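Local coordinates for probable sulfate-binding lipoprotein SubI (PDB 6DDN), which probably binds sulfate outside the cell membrane and delivers it for uptake, as a solute-binding protein of the prokaryotic sulfate-binding family, at residues Ala148-Pro151 against Lys152-Asp156; Ser175-Ala178 against Lys179-Leu183; Ala184-Ala187 against Ala188-Gly192; Ser217-Glu220 against Ala221-Phe225; Leu319-Ile322 against Ala323-Gly326. One frame throughout, in Å; residues are numbered along the deposited sequence.

Interaction 1: Ala148-Pro151 against Lys152-Asp156; sequences AGNP and KNIRD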
loop_
_atom_site.group_PDB
_atom_site.type_symbol
_atom_site.label_atom_id
_atom_site.label_comp_id
_atom_site.label_asym_id
_atom_site.label_seq_id
_atom_site.Cartn_x
_atom_site.Cartn_y
_atom_site.Cartn_z
ATOM N N ALA A 148 13.241 -2.208 17.957
ATOM C CA ALA A 148 14.644 -2.475 17.659
ATOM C C ALA A 148 15.150 -3.697 18.412
ATOM O O ALA A 148 15.058 -3.766 19.641
ATOM C CB ALA A 148 15.488 -1.248 18.002
ATOM N N GLY A 149 15.677 -4.664 17.662
ATOM C CA GLY A 149 16.150 -5.910 18.221
ATOM C C GLY A 149 15.110 -7.002 18.325
ATOM O O GLY A 149 15.452 -8.115 18.743
ATOM N N ASN A 150 13.865 -6.728 17.941
ATOM C CA ASN A 150 12.752 -7.654 18.112
ATOM C C ASN A 150 12.724 -8.203 19.541
ATOM O O ASN A 150 12.889 -9.409 19.749
ATOM C CB ASN A 150 12.817 -8.788 17.098
ATOM C CG ASN A 150 11.471 -9.460 16.881
ATOM O OD1 ASN A 150 10.544 -9.297 17.675
ATOM N ND2 ASN A 150 11.360 -10.224 15.801
ATOM N N PRO A 151 12.527 -7.338 20.541
ATOM C CA PRO A 151 12.665 -7.789 21.936
ATOM C C PRO A 151 11.741 -8.934 22.289
ATOM O O PRO A 151 12.102 -9.781 23.116
ATOM C CB PRO A 151 12.332 -6.527 22.749
ATOM C CG PRO A 151 12.449 -5.385 21.778
ATOM C CD PRO A 151 12.060 -5.944 20.453
ATOM N N LYS A 152 10.564 -8.995 21.674
ATOM C CA LYS A 152 9.593 -10.040 21.951
ATOM C C LYS A 152 9.655 -11.181 20.945
ATOM O O LYS A 152 8.817 -12.086 21.001
ATOM C CB LYS A 152 8.189 -9.444 21.999
ATOM C CG LYS A 152 7.941 -8.660 23.271
ATOM C CD LYS A 152 6.796 -7.688 23.125
ATOM C CE LYS A 152 6.647 -6.869 24.389
ATOM N NZ LYS A 152 6.555 -7.735 25.599
ATOM N N ASN A 153 10.627 -11.155 20.031
ATOM C CA ASN A 153 10.910 -12.274 19.135
ATOM C C ASN A 153 9.682 -12.630 18.292
ATOM O O ASN A 153 9.145 -13.739 18.353
ATOM C CB ASN A 153 11.410 -13.485 19.933
ATOM C CG ASN A 153 11.936 -14.593 19.048
ATOM O OD1 ASN A 153 12.609 -14.338 18.050
ATOM N ND2 ASN A 153 11.631 -15.833 19.411
ATOM N N ILE A 154 9.240 -11.656 17.505
ATOM C CA ILE A 154 8.109 -11.838 16.603
ATOM C C ILE A 154 8.647 -12.269 15.245
ATOM O O ILE A 154 9.431 -11.545 14.621
ATOM C CB ILE A 154 7.277 -10.552 16.486
ATOM C CG1 ILE A 154 6.990 -9.972 17.873
ATOM C CG2 ILE A 154 5.985 -10.821 15.740
ATOM C CD1 ILE A 154 6.042 -10.814 18.701
ATOM N N ARG A 155 8.231 -13.452 14.787
ATOM C CA ARG A 155 8.705 -13.995 13.518
ATOM C C ARG A 155 7.606 -14.502 12.594
ATOM O O ARG A 155 7.878 -14.686 11.400
ATOM C CB ARG A 155 9.697 -15.147 13.755
ATOM C CG ARG A 155 10.842 -14.834 14.709
ATOM C CD ARG A 155 11.993 -14.120 14.017
ATOM N NE ARG A 155 12.911 -13.527 14.987
ATOM C CZ ARG A 155 13.815 -12.595 14.699
ATOM N NH1 ARG A 155 13.933 -12.139 13.458
ATOM N NH2 ARG A 155 14.604 -12.118 15.652
ATOM N N ASP A 156 6.391 -14.740 13.083
ATOM C CA ASP A 156 5.365 -15.344 12.243
ATOM C C ASP A 156 3.986 -14.943 12.753
ATOM O O ASP A 156 3.847 -14.308 13.800
ATOM C CB ASP A 156 5.546 -16.870 12.172
ATOM C CG ASP A 156 5.258 -17.577 13.490
ATOM O OD1 ASP A 156 5.421 -18.814 13.527
ATOM O OD2 ASP A 156 4.878 -16.928 14.485
HETATM O O HOH W 1 9.434 -7.638 19.274
#

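Interaction 2: Ser175-Ala178 against Lys179-Leu183; sequences SGSA and KWNLL. With SO4 (sulfate ion), chain C.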
loop_
_atom_site.group_PDB
_atom_site.type_symbol
_atom_site.label_atom_id
_atom_site.label_comp_id
_atom_site.label_asym_id
_atom_site.label_seq_id
_atom_site.Cartn_x
_atom_site.Cartn_y
_atom_site.Cartn_z
ATOM N N SER A 175 -8.801 2.840 5.648
ATOM C CA SER A 175 -7.460 2.493 5.202
ATOM C C SER A 175 -7.486 1.265 4.305
ATOM O O SER A 175 -8.222 0.308 4.562
ATOM C CB SER A 175 -6.541 2.230 6.396
ATOM O OG SER A 175 -5.263 1.802 5.963
ATOM N N GLY A 176 -6.680 1.306 3.242
ATOM C CA GLY A 176 -6.387 0.093 2.501
ATOM C C GLY A 176 -5.290 -0.721 3.147
ATOM O O GLY A 176 -5.248 -1.945 2.988
ATOM N N SER A 177 -4.388 -0.058 3.878
ATOM C CA SER A 177 -3.387 -0.762 4.673
ATOM C C SER A 177 -4.041 -1.774 5.604
ATOM O O SER A 177 -3.549 -2.897 5.759
ATOM C CB SER A 177 -2.559 0.249 5.472
ATOM O OG SER A 177 -1.768 -0.383 6.462
ATOM N N ALA A 178 -5.163 -1.396 6.221
ATOM C CA ALA A 178 -5.888 -2.321 7.082
ATOM C C ALA A 178 -6.376 -3.546 6.320
ATOM O O ALA A 178 -6.554 -4.615 6.914
ATOM C CB ALA A 178 -7.068 -1.609 7.732
ATOM N N LYS A 179 -6.600 -3.413 5.011
ATOM C CA LYS A 179 -7.100 -4.538 4.231
ATOM C C LYS A 179 -5.979 -5.499 3.852
ATOM O O LYS A 179 -6.149 -6.719 3.953
ATOM C CB LYS A 179 -7.829 -4.029 2.988
ATOM C CG LYS A 179 -9.124 -3.295 3.308
ATOM C CD LYS A 179 -9.514 -2.346 2.193
ATOM C CE LYS A 179 -10.818 -1.631 2.509
ATOM N NZ LYS A 179 -11.132 -0.594 1.485
ATOM N N TRP A 180 -4.832 -4.976 3.410
ATOM C CA TRP A 180 -3.663 -5.832 3.239
ATOM C C TRP A 180 -3.315 -6.535 4.545
ATOM O O TRP A 180 -3.041 -7.741 4.557
ATOM C CB TRP A 180 -2.461 -5.019 2.754
ATOM C CG TRP A 180 -2.650 -4.278 1.462
ATOM C CD1 TRP A 180 -2.617 -2.925 1.286
ATOM C CD2 TRP A 180 -2.870 -4.845 0.161
ATOM N NE1 TRP A 180 -2.815 -2.613 -0.037
ATOM C CE2 TRP A 180 -2.972 -3.773 -0.748
ATOM C CE3 TRP A 180 -2.997 -6.151 -0.320
ATOM C CZ2 TRP A 180 -3.195 -3.968 -2.112
ATOM C CZ3 TRP A 180 -3.220 -6.342 -1.675
ATOM C CH2 TRP A 180 -3.317 -5.256 -2.554
ATOM N N ASN A 181 -3.345 -5.794 5.657
ATOM C CA ASN A 181 -2.918 -6.322 6.948
ATOM C C ASN A 181 -3.792 -7.468 7.434
ATOM O O ASN A 181 -3.343 -8.259 8.269
ATOM C CB ASN A 181 -2.914 -5.206 7.995
ATOM C CG ASN A 181 -1.789 -4.211 7.789
ATOM O OD1 ASN A 181 -1.013 -4.316 6.839
ATOM N ND2 ASN A 181 -1.701 -3.230 8.682
ATOM N N LEU A 182 -5.032 -7.563 6.957
ATOM C CA LEU A 182 -5.901 -8.673 7.321
ATOM C C LEU A 182 -5.996 -9.737 6.237
ATOM O O LEU A 182 -6.299 -10.893 6.552
ATOM C CB LEU A 182 -7.307 -8.162 7.659
ATOM C CG LEU A 182 -7.374 -7.151 8.807
ATOM C CD1 LEU A 182 -8.803 -6.982 9.293
ATOM C CD2 LEU A 182 -6.461 -7.567 9.950
ATOM N N LEU A 183 -5.736 -9.377 4.977
ATOM C CA LEU A 183 -5.705 -10.375 3.914
ATOM C C LEU A 183 -4.551 -11.351 4.105
ATOM O O LEU A 183 -4.713 -12.558 3.891
ATOM C CB LEU A 183 -5.600 -9.687 2.556
ATOM C CG LEU A 183 -6.913 -9.169 1.978
ATOM C CD1 LEU A 183 -6.646 -8.163 0.870
ATOM C CD2 LEU A 183 -7.764 -10.327 1.475
HETATM S S SO4 C . -3.511 3.674 3.837
HETATM O O1 SO4 C . -3.811 4.938 3.170
HETATM O O2 SO4 C . -2.071 3.433 3.786
HETATM O O3 SO4 C . -3.941 3.733 5.231
HETATM O O4 SO4 C . -4.217 2.592 3.160
HETATM O O HOH W 2 -0.113 -2.457 5.578
#

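Interaction 3: Ala184-Ala187 against Ala188-Gly192; sequences APYA and AKSDG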
loop_
_atom_site.group_PDB
_atom_site.type_symbol
_atom_site.label_atom_id
_atom_site.label_comp_id
_atom_site.label_asym_id
_atom_site.label_seq_id
_atom_site.Cartn_x
_atom_site.Cartn_y
_atom_site.Cartn_z
ATOM N N ALA A 184 -3.380 -10.847 4.498
ATOM C CA ALA A 184 -2.219 -11.719 4.665
ATOM C C ALA A 184 -2.445 -12.806 5.708
ATOM O O ALA A 184 -2.220 -13.988 5.391
ATOM C CB ALA A 184 -0.980 -10.875 4.986
ATOM N N PRO A 185 -2.881 -12.509 6.937
ATOM C CA PRO A 185 -3.107 -13.599 7.893
ATOM C C PRO A 185 -4.259 -14.502 7.498
ATOM O O PRO A 185 -4.222 -15.702 7.801
ATOM C CB PRO A 185 -3.388 -12.858 9.203
ATOM C CG PRO A 185 -3.985 -11.584 8.773
ATOM C CD PRO A 185 -3.219 -11.206 7.536
ATOM N N TYR A 186 -5.283 -13.966 6.831
ATOM C CA TYR A 186 -6.352 -14.822 6.333
ATOM C C TYR A 186 -5.823 -15.786 5.282
ATOM O O TYR A 186 -6.044 -16.999 5.367
ATOM C CB TYR A 186 -7.490 -13.985 5.757
ATOM C CG TYR A 186 -8.493 -14.835 5.014
ATOM C CD1 TYR A 186 -9.395 -15.634 5.703
ATOM C CD2 TYR A 186 -8.521 -14.861 3.627
ATOM C CE1 TYR A 186 -10.306 -16.425 5.033
ATOM C CE2 TYR A 186 -9.428 -15.651 2.946
ATOM C CZ TYR A 186 -10.319 -16.429 3.654
ATOM O OH TYR A 186 -11.227 -17.217 2.984
ATOM N N ALA A 187 -5.122 -15.259 4.275
ATOM C CA ALA A 187 -4.557 -16.114 3.236
ATOM C C ALA A 187 -3.576 -17.121 3.821
ATOM O O ALA A 187 -3.524 -18.276 3.384
ATOM C CB ALA A 187 -3.877 -15.258 2.168
ATOM N N ALA A 188 -2.795 -16.704 4.821
ATOM C CA ALA A 188 -1.810 -17.603 5.413
ATOM C C ALA A 188 -2.484 -18.722 6.199
ATOM O O ALA A 188 -2.194 -19.905 5.989
ATOM C CB ALA A 188 -0.853 -16.817 6.310
ATOM N N LYS A 189 -3.394 -18.367 7.107
ATOM C CA LYS A 189 -4.031 -19.357 7.966
ATOM C C LYS A 189 -5.132 -20.146 7.267
ATOM O O LYS A 189 -5.612 -21.133 7.833
ATOM C CB LYS A 189 -4.594 -18.679 9.213
ATOM C CG LYS A 189 -3.516 -18.206 10.163
ATOM C CD LYS A 189 -2.482 -19.298 10.379
ATOM C CE LYS A 189 -1.664 -19.052 11.629
ATOM N NZ LYS A 189 -0.541 -20.025 11.745
ATOM N N SER A 190 -5.537 -19.745 6.062
ATOM C CA SER A 190 -6.542 -20.472 5.301
ATOM C C SER A 190 -5.976 -21.137 4.056
ATOM O O SER A 190 -6.740 -21.735 3.291
ATOM C CB SER A 190 -7.689 -19.537 4.900
ATOM O OG SER A 190 -7.312 -18.703 3.819
ATOM N N ASP A 191 -4.662 -21.055 3.841
ATOM C CA ASP A 191 -4.011 -21.578 2.639
ATOM C C ASP A 191 -4.707 -21.064 1.381
ATOM O O ASP A 191 -5.098 -21.826 0.496
ATOM C CB ASP A 191 -3.959 -23.107 2.657
ATOM C CG ASP A 191 -2.907 -23.668 1.713
ATOM O OD1 ASP A 191 -1.709 -23.377 1.914
ATOM O OD2 ASP A 191 -3.270 -24.407 0.776
ATOM N N GLY A 192 -4.871 -19.747 1.317
ATOM C CA GLY A 192 -5.463 -19.118 0.154
ATOM C C GLY A 192 -6.898 -19.525 -0.112
ATOM O O GLY A 192 -7.248 -19.871 -1.244
#

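Interaction 4: Ser217-Glu220 against Ala221-Phe225; sequences SGRE and ATDVF. With SO4 (sulfate ion), chain C.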
loop_
_atom_site.group_PDB
_atom_site.type_symbol
_atom_site.label_atom_id
_atom_site.label_comp_id
_atom_site.label_asym_id
_atom_site.label_seq_id
_atom_site.Cartn_x
_atom_site.Cartn_y
_atom_site.Cartn_z
ATOM N N SER A 217 -5.281 5.402 9.265
ATOM C CA SER A 217 -4.461 5.086 8.106
ATOM C C SER A 217 -3.181 4.399 8.559
ATOM O O SER A 217 -2.830 4.403 9.742
ATOM C CB SER A 217 -4.143 6.344 7.291
ATOM O OG SER A 217 -3.339 7.248 8.028
ATOM N N GLY A 218 -2.483 3.801 7.590
ATOM C CA GLY A 218 -1.214 3.159 7.895
ATOM C C GLY A 218 -0.193 4.131 8.454
ATOM O O GLY A 218 0.602 3.778 9.328
ATOM N N ARG A 219 -0.205 5.371 7.961
ATOM C CA ARG A 219 0.687 6.390 8.502
ATOM C C ARG A 219 0.331 6.716 9.946
ATOM O O ARG A 219 1.210 6.798 10.812
ATOM C CB ARG A 219 0.637 7.648 7.634
ATOM C CG ARG A 219 1.399 8.837 8.206
ATOM C CD ARG A 219 2.863 8.502 8.482
ATOM N NE ARG A 219 3.438 7.641 7.450
ATOM C CZ ARG A 219 3.955 8.084 6.309
ATOM N NH1 ARG A 219 3.970 9.384 6.048
ATOM N NH2 ARG A 219 4.451 7.226 5.426
ATOM N N GLU A 220 -0.963 6.905 10.224
ATOM C CA GLU A 220 -1.395 7.113 11.601
ATOM C C GLU A 220 -1.069 5.907 12.473
ATOM O O GLU A 220 -0.765 6.064 13.662
ATOM C CB GLU A 220 -2.894 7.412 11.645
ATOM C CG GLU A 220 -3.286 8.738 11.012
ATOM C CD GLU A 220 -4.782 8.987 11.065
ATOM O OE1 GLU A 220 -5.505 8.129 11.613
ATOM O OE2 GLU A 220 -5.234 10.036 10.558
ATOM N N ALA A 221 -1.121 4.702 11.903
ATOM C CA ALA A 221 -0.729 3.515 12.655
ATOM C C ALA A 221 0.765 3.519 12.950
ATOM O O ALA A 221 1.191 3.103 14.036
ATOM C CB ALA A 221 -1.123 2.254 11.887
ATOM N N THR A 222 1.577 3.983 11.995
ATOM C CA THR A 222 3.015 4.086 12.225
ATOM C C THR A 222 3.324 5.102 13.315
ATOM O O THR A 222 4.220 4.887 14.140
ATOM C CB THR A 222 3.734 4.471 10.930
ATOM O OG1 THR A 222 3.252 3.664 9.849
ATOM C CG2 THR A 222 5.237 4.275 11.076
ATOM N N ASP A 223 2.593 6.219 13.328
ATOM C CA ASP A 223 2.851 7.276 14.300
ATOM C C ASP A 223 2.617 6.787 15.725
ATOM O O ASP A 223 3.501 6.890 16.583
ATOM C CB ASP A 223 1.967 8.486 13.997
ATOM C CG ASP A 223 2.314 9.147 12.674
ATOM O OD1 ASP A 223 3.414 8.881 12.145
ATOM O OD2 ASP A 223 1.485 9.935 12.164
ATOM N N VAL A 224 1.427 6.244 15.993
ATOM C CA VAL A 224 1.107 5.805 17.347
ATOM C C VAL A 224 1.989 4.635 17.763
ATOM O O VAL A 224 2.242 4.437 18.957
ATOM C CB VAL A 224 -0.391 5.462 17.461
ATOM C CG1 VAL A 224 -0.678 4.073 16.909
ATOM C CG2 VAL A 224 -0.849 5.576 18.910
ATOM N N PHE A 225 2.484 3.852 16.802
ATOM C CA PHE A 225 3.406 2.778 17.153
ATOM C C PHE A 225 4.772 3.335 17.531
ATOM O O PHE A 225 5.409 2.847 18.472
ATOM C CB PHE A 225 3.532 1.782 16.000
ATOM C CG PHE A 225 4.475 0.647 16.286
ATOM C CD1 PHE A 225 4.035 -0.482 16.958
ATOM C CD2 PHE A 225 5.802 0.713 15.889
ATOM C CE1 PHE A 225 4.901 -1.523 17.227
ATOM C CE2 PHE A 225 6.672 -0.323 16.156
ATOM C CZ PHE A 225 6.222 -1.442 16.827
HETATM S S SO4 C . -3.511 3.674 3.837
HETATM O O1 SO4 C . -3.811 4.938 3.170
HETATM O O2 SO4 C . -2.071 3.433 3.786
HETATM O O3 SO4 C . -3.941 3.733 5.231
HETATM O O4 SO4 C . -4.217 2.592 3.160
#

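Interaction 5: Leu319-Ile322 against Ala323-Gly326; sequences LWTI and ADLG. With SO4 (sulfate ion), chain H.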
loop_
_atom_site.group_PDB
_atom_site.type_symbol
_atom_site.label_atom_id
_atom_site.label_comp_id
_atom_site.label_asym_id
_atom_site.label_seq_id
_atom_site.Cartn_x
_atom_site.Cartn_y
_atom_site.Cartn_z
ATOM N N LEU A 319 4.127 -15.951 -1.260
ATOM C CA LEU A 319 3.596 -14.632 -1.597
ATOM C C LEU A 319 2.160 -14.810 -2.079
ATOM O O LEU A 319 1.920 -15.205 -3.223
ATOM C CB LEU A 319 4.460 -13.950 -2.653
ATOM C CG LEU A 319 4.109 -12.487 -2.938
ATOM C CD1 LEU A 319 4.295 -11.643 -1.685
ATOM C CD2 LEU A 319 4.939 -11.937 -4.090
ATOM N N TRP A 320 1.206 -14.526 -1.199
ATOM C CA TRP A 320 -0.202 -14.589 -1.561
ATOM C C TRP A 320 -0.600 -13.340 -2.335
ATOM O O TRP A 320 -0.171 -12.229 -2.013
ATOM C CB TRP A 320 -1.068 -14.727 -0.309
ATOM C CG TRP A 320 -0.892 -16.027 0.411
ATOM C CD1 TRP A 320 -0.308 -16.217 1.631
ATOM C CD2 TRP A 320 -1.306 -17.322 -0.040
ATOM N NE1 TRP A 320 -0.332 -17.550 1.965
ATOM C CE2 TRP A 320 -0.940 -18.250 0.955
ATOM C CE3 TRP A 320 -1.952 -17.788 -1.190
ATOM C CZ2 TRP A 320 -1.196 -19.613 0.836
ATOM C CZ3 TRP A 320 -2.206 -19.143 -1.307
ATOM C CH2 TRP A 320 -1.829 -20.039 -0.300
ATOM N N THR A 321 -1.425 -13.528 -3.361
ATOM C CA THR A 321 -1.913 -12.434 -4.185
ATOM C C THR A 321 -3.435 -12.400 -4.158
ATOM O O THR A 321 -4.095 -13.392 -3.835
ATOM C CB THR A 321 -1.427 -12.561 -5.635
ATOM O OG1 THR A 321 -2.051 -13.693 -6.252
ATOM C CG2 THR A 321 0.082 -12.736 -5.676
ATOM N N ILE A 322 -3.988 -11.235 -4.510
ATOM C CA ILE A 322 -5.441 -11.092 -4.564
ATOM C C ILE A 322 -6.037 -12.043 -5.592
ATOM O O ILE A 322 -7.196 -12.457 -5.468
ATOM C CB ILE A 322 -5.827 -9.623 -4.846
ATOM C CG1 ILE A 322 -7.162 -9.282 -4.184
ATOM C CG2 ILE A 322 -5.901 -9.346 -6.343
ATOM C CD1 ILE A 322 -7.093 -9.222 -2.679
ATOM N N ALA A 323 -5.258 -12.421 -6.609
ATOM C CA ALA A 323 -5.744 -13.378 -7.595
ATOM C C ALA A 323 -5.870 -14.774 -7.001
ATOM O O ALA A 323 -6.717 -15.560 -7.442
ATOM C CB ALA A 323 -4.820 -13.395 -8.812
ATOM N N ASP A 324 -5.037 -15.102 -6.009
ATOM C CA ASP A 324 -5.158 -16.391 -5.335
ATOM C C ASP A 324 -6.507 -16.529 -4.648
ATOM O O ASP A 324 -7.044 -17.638 -4.549
ATOM C CB ASP A 324 -4.030 -16.565 -4.315
ATOM C CG ASP A 324 -2.652 -16.448 -4.937
ATOM O OD1 ASP A 324 -2.523 -15.761 -5.971
ATOM O OD2 ASP A 324 -1.694 -17.037 -4.390
ATOM N N LEU A 325 -7.068 -15.422 -4.173
ATOM C CA LEU A 325 -8.347 -15.421 -3.484
ATOM C C LEU A 325 -9.514 -15.126 -4.417
ATOM O O LEU A 325 -10.610 -14.819 -3.939
ATOM C CB LEU A 325 -8.323 -14.406 -2.340
ATOM C CG LEU A 325 -7.347 -14.721 -1.204
ATOM C CD1 LEU A 325 -7.709 -13.952 0.057
ATOM C CD2 LEU A 325 -7.319 -16.216 -0.930
ATOM N N GLY A 326 -9.303 -15.213 -5.727
ATOM C CA GLY A 326 -10.355 -14.943 -6.682
ATOM C C GLY A 326 -10.512 -13.495 -7.076
ATOM O O GLY A 326 -11.563 -13.126 -7.611
HETATM S S SO4 H . 5.434 -17.669 -4.079
HETATM O O1 SO4 H . 5.386 -16.778 -5.239
HETATM O O2 SO4 H . 6.720 -17.508 -3.397
HETATM O O3 SO4 H . 4.348 -17.332 -3.160
HETATM O O4 SO4 H . 5.275 -19.056 -4.518
#

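Interaction 1: Ala148-Pro151 against Lys152-Asp156
Asn150 OD1 is gripped from two directions: it accepts from Ile154 N at 2.7 Å in an almost straight bond (176°), and a water that donates to it at 2.6 Å also accepts from Lys152 N. Asn150 opens a type I beta turn to Asn153, in the loop between strands 138-147 and 167-168, and its side chain reaches past the turn to Ile154. The turn itself closes where Asn153 N donates to Asn150 O at 2.9 Å.

Chi1 of Asn150 (-159°) swings the amide away from its own N and lays it across the mouth of the turn. There ND2 donates to Ile154 O at 2.6 Å, with the acceptor in the amide plane. One asparagine side chain therefore binds both the N-H and the C=O of Ile154, and its rotation about chi2 is fixed from both ends.

Ile154 lays CG1 against OD1, while beyond the turn Asp159 accepts from Arg155 N and Arg162 binds the carbonyls of Lys152 and Asn153. Arg155 bends back at chi2, its NE donating to Asn153 OD1, which lies in the guanidinium plane. Over the centre of that guanidinium, 3.6 Å from Arg155 CZ, lies Asn150 ND2.

Interaction 2: Ser175-Ala178 against Lys179-Leu183
Ser175 turns OG beside its own carbonyl carbon (chi1 176°), which sets the hydroxyl between the start of helix 177-190 and a bound sulfate; Ser177, with a similar chi1 of 168°, directs its OG to the helix flank, where it is hydrogen-bonded to a water that donates to Asn181 OD1. At the cap, Ala178 N donates to Ser175 OG at 3.2 Å, and the same hydroxyl donates to sulfate O3, modelled very short at 2.5 Å, so that the length is uncertain. Ser177 N donates to sulfate O4 at 2.8 Å, and Gly176 N adds a weak bond to that oxygen. The anion thus sits at a helix N-terminus, whose dipole would probably help to stabilise its charge. Ala60, Gly218 and Tyr236 supply further bonds to it, consistent with the ligand site of a sulfate-binding protein.

In this first turn Gly176 O accepts from both Lys179 N and Trp180 N, the latter nearly along the C=O axis. Trp180 CD1 comes to 3.3 Å from that same oxygen, and Ser177 CA lies at the edge of the ring. Asn181 ND2 turns to Thr169. The extended chain of Lys179 runs past Ser175 O, with CD 3.8 Å away.

Trp180 NE1 binds Ser110 O, its ring meets Trp328 edge-to-face, and strands 138-147 and 257-267 pack against this turn.

Interaction 3: Ala184-Ala187 against Ala188-Gly192
The backbone runs as the last turns of helix 177-190, kinked at Pro185, whose N has no bond to the turn before; Ala188 N donates to Ala184 O at 2.8 Å and Lys189 N to Pro185 O at 2.9 Å before the chain swings out at Asp191.

Ser190 and Tyr186, one turn apart, carry the side-chain contact. With chi1 at 77°, Ser190 OG sits between its own N and carbonyl carbon and folds back to donate to Tyr186 O at 2.6 Å, approaching from above the carbonyl plane. Ser190 N makes only a weak bond to that oxygen, so the hydroxyl supplements it. The same OG accepts from Gly193 N just beyond. Tyr186 places its ring beneath the serine: OG stands over the ring centre, 3.8 Å from Tyr186 CZ, and Ser190 CB makes a CH-pi contact 19° off the ring normal. At the far end of the ring Tyr186 OH binds Asn196, and Phe336 meets the ring edge-to-face.

On the neighbouring flanks, Ala188 CB rests 3.3 Å from Ala184 O, and Lys189 lays CB and CG by Pro185 O before its chain bends at chi2 and leads away to a salt bridge with Asp158. Trp157 covers Ala184, Pro185 and Ala188.

Gly192 N closes the end, donating to Ala187 O at 2.9 Å in the carbonyl plane, on a lone pair, and Asp191 N adds a weak bond to Ala188 O at 3.5 Å. With Asp191 at positive phi, this is a Schellman motif, the classic C-terminal stop of an alpha helix.

Interaction 4: Ser217-Glu220 against Ala221-Phe225
This is an N-terminal helix turn, opening helix 218-227 with Ser217 as its N-cap, beside the bound sulfate and against strands 167-168 and 232-236. The capping bond runs from Glu220 N to Ser217 OG, long at 3.3 Å but nearly straight (169°); Ser217 reaches it with chi1 at 65°. The first helical N-H, that of Gly218, is turned to the anion instead and donates to sulfate O3 at 2.8 Å, so a second helix start, besides that of helix 177-190, faces the same ion.

Inside the turn, Ala221 N bonds to Ser217 O, while its CB lies against Gly218 O and the same methyl packs on Leu233 and Ile168. Gly218 O accepts from Thr222 N at 2.8 Å. Thr222 OG1 is 2.7 Å from Gly218 O as well, but Glu239 is also within its reach, so the proton's place is not settled.

Glu239 also forms a salt bridge with Arg219, whose chain bends at chi2 and chi3 toward it. Asp223 meets the aliphatic part of Arg219: the two side chains cross obliquely, their flat ends 50° apart. Asp223 OD1 lies 3.7 Å from Arg219 CD, with no ion pair between the charged ends.

Interaction 5: Leu319-Ile322 against Ala323-Gly326
Strand 318-320 runs into a type I beta turn, Ala323 to Gly326, and Trp320 and Asp324 meet across the junction. Leu319, in the strand, comes first; its N donates to O3 of a bound sulfate, modelled at a doubtfully short 2.4 Å. Trp320 follows, bonded through its backbone to strand 257-267. With chi1 at -67° its ring lies alongside the coming turn, and Asp324 meets it at the six-membered side: Asp324 CB is in the ring plane at the edge, 3.9 Å from Trp320 CE3, and the carboxylate is turned 79° to the ring. Trp320 NE1 points elsewhere, to Gln257.

Thr321 opens the change of direction, its O accepting a weak bond from Asp324 N at 2.9 Å. Its OG1 also lies near Asp324, but the model is too crowded there for its place to be sure. Ile322 sets its O to accept a weak bond from Leu325 N at 3.2 Å, while its side chain packs on Phe259 and Trp328. These two bonds overlap with the beta turn, closed by Gly326 N on Ala323 O at 3.1 Å, with Gly326 at positive phi.

Leu325 reaches back to Leu183 and Tyr186 of helix 177-190, and its CB stays 3.9 Å from Ile322 O.

In the fold
Interaction 2 is the most buried of the five and shares one sulfate with interaction 4: their centres lie about 13 Å apart, but their two helix starts meet around the ion. Interaction 3 continues the helix of interaction 2 and finishes it, so that one helix has an anion at its start and a glycine-closed end. Interaction 5, at the surface, packs on both, with Leu183 CD1 3.7 Å from Ile322 CD1; mostly weak turn bonds and Trp320 against Asp324 hold it. Interaction 1 touches none of the others and is a peripheral loop held by an asparagine side chain, whereas interactions 2 to 4 rely mainly on helical backbone bonds with serine hydroxyls at the ends.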